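Local coordinates for protein SOXX (Paracoccus pantotrophus, PDB 2C1D) that carries a covalently bound heme c and probably transfers electrons as part of the SoxXA cytochrome complex, which initiates chemotrophic sulfur oxidation, at residues Q123-E126 with D127-F131. Sequence-based numbering, arbitrary orientation.
Sequences QQIE and DVVAF
Q123 and D127 sit one helical turn apart, and their side chains cross at about a right angle, the amide and carboxylate planes inclined 56° to each other. The stem of Q123 does part of the touching: CG lies 3.9 Å from D127 OD2, a van der Waals approach. With CG anti to the carbonyl carbon (chi1 -70°), the D127 carboxylate folds back over the preceding turn, and its CG comes to 3.1 Å from Q123 O. That carbonyl already accepts the backbone N of D127 at 2.8 Å. D127 OD1 is taken by the backbone N of N25, which ties this buried acid to the chain just before helix 26-33.

Both residues belong to helix 122-133, the C-terminal helix of a cytochrome c fold, which packs on helix 26-33 through V128 and F131 and on helix 72-81 through I125, V128 and V129. Successive i to i+4 bonds join the two turns; the one from V129 N to I125 O, 2.9 Å long, is nearly straight at 173°. On the same strip of the helix the methyls I125 CG2 and V129 CG2 approach to 4.3 Å, a loose apolar contact. V129 CG2, placed beside its own backbone N, also rests 3.3 Å from I125 O. V128 uses its CG2 in the same way, 3.3 Å from Q124 O, and its side chain reaches the bound heme c near C41, one of the covalent attachment points. The E126 side chain reaches away from the helix, and the carboxylate of this buried residue forms a salt bridge from OE2 to R76 of helix 72-81, the same oxygen also accepting the backbone N of L19.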
loop_
_atom_site.group_PDB
_atom_site.type_symbol
_atom_site.label_atom_id
_atom_site.label_comp_id
_atom_site.label_asym_id
_atom_site.label_seq_id
_atom_site.Cartn_x
_atom_site.Cartn_y
_atom_site.Cartn_z
ATOM N N GLN B 123 26.961 16.101 4.152
ATOM C CA GLN B 123 27.933 15.874 3.095
ATOM C C GLN B 123 27.320 15.047 1.970
ATOM O O GLN B 123 27.661 15.255 0.806
ATOM C CB GLN B 123 29.208 15.174 3.618
ATOM C CG GLN B 123 30.331 15.078 2.595
ATOM C CD GLN B 123 30.751 16.434 2.059
ATOM O OE1 GLN B 123 30.907 16.629 0.830
ATOM N NE2 GLN B 123 30.914 17.384 2.961
ATOM N N GLN B 124 26.433 14.112 2.311
ATOM C CA GLN B 124 25.728 13.327 1.282
ATOM C C GLN B 124 24.918 14.255 0.367
ATOM O O GLN B 124 24.950 14.101 -0.858
ATOM C CB GLN B 124 24.820 12.275 1.927
ATOM C CG GLN B 124 25.662 11.069 2.407
ATOM C CD GLN B 124 24.900 10.094 3.253
ATOM O OE1 GLN B 124 23.896 10.437 3.827
ATOM N NE2 GLN B 124 25.399 8.877 3.345
ATOM N N ILE B 125 24.250 15.237 0.967
ATOM C CA ILE B 125 23.506 16.231 0.190
ATOM C C ILE B 125 24.465 16.967 -0.746
ATOM O O ILE B 125 24.166 17.138 -1.920
ATOM C CB ILE B 125 22.759 17.275 1.091
ATOM C CG1 ILE B 125 21.796 16.632 2.087
ATOM C CG2 ILE B 125 22.029 18.339 0.211
ATOM C CD1 ILE B 125 20.553 16.139 1.565
ATOM N N GLU B 126 25.614 17.406 -0.230
ATOM C CA GLU B 126 26.581 18.153 -1.030
ATOM C C GLU B 126 27.114 17.309 -2.183
ATOM O O GLU B 126 27.336 17.823 -3.294
ATOM C CB GLU B 126 27.743 18.659 -0.157
ATOM C CG GLU B 126 27.330 19.732 0.850
ATOM C CD GLU B 126 26.771 20.994 0.223
ATOM O OE1 GLU B 126 27.275 21.396 -0.843
ATOM O OE2 GLU B 126 25.825 21.583 0.788
ATOM N N ASP B 127 27.307 16.012 -1.914
ATOM C CA ASP B 127 27.769 15.047 -2.887
ATOM C C ASP B 127 26.741 14.840 -4.020
ATOM O O ASP B 127 27.118 14.730 -5.207
ATOM C CB ASP B 127 28.076 13.699 -2.204
ATOM C CG ASP B 127 29.324 13.737 -1.302
ATOM O OD1 ASP B 127 30.107 14.711 -1.313
ATOM O OD2 ASP B 127 29.624 12.787 -0.538
ATOM N N VAL B 128 25.459 14.807 -3.659
ATOM C CA VAL B 128 24.385 14.637 -4.628
ATOM C C VAL B 128 24.317 15.914 -5.488
ATOM O O VAL B 128 24.300 15.837 -6.697
ATOM C CB VAL B 128 23.054 14.359 -3.941
ATOM C CG1 VAL B 128 21.872 14.521 -4.928
ATOM C CG2 VAL B 128 23.070 12.936 -3.333
ATOM N N VAL B 129 24.332 17.074 -4.842
ATOM C CA VAL B 129 24.318 18.365 -5.534
ATOM C C VAL B 129 25.448 18.482 -6.562
ATOM O O VAL B 129 25.211 18.937 -7.682
ATOM C CB VAL B 129 24.379 19.540 -4.544
ATOM C CG1 VAL B 129 24.646 20.862 -5.256
ATOM C CG2 VAL B 129 23.100 19.646 -3.766
ATOM N N ALA B 130 26.654 18.063 -6.189
ATOM C CA ALA B 130 27.814 18.177 -7.058
ATOM C C ALA B 130 27.623 17.337 -8.315
ATOM O O ALA B 130 28.077 17.712 -9.403
ATOM C CB ALA B 130 29.069 17.755 -6.339
ATOM N N PHE B 131 26.939 16.206 -8.177
ATOM C CA PHE B 131 26.630 15.415 -9.350
ATOM C C PHE B 131 25.542 16.090 -10.184
ATOM O O PHE B 131 25.661 16.137 -11.394
ATOM C CB PHE B 131 26.231 13.984 -9.018
ATOM C CG PHE B 131 25.908 13.189 -10.227
ATOM C CD1 PHE B 131 26.923 12.765 -11.072
ATOM C CD2 PHE B 131 24.583 12.925 -10.570
ATOM C CE1 PHE B 131 26.631 12.065 -12.224
ATOM C CE2 PHE B 131 24.282 12.212 -11.712
ATOM C CZ PHE B 131 25.302 11.774 -12.538
#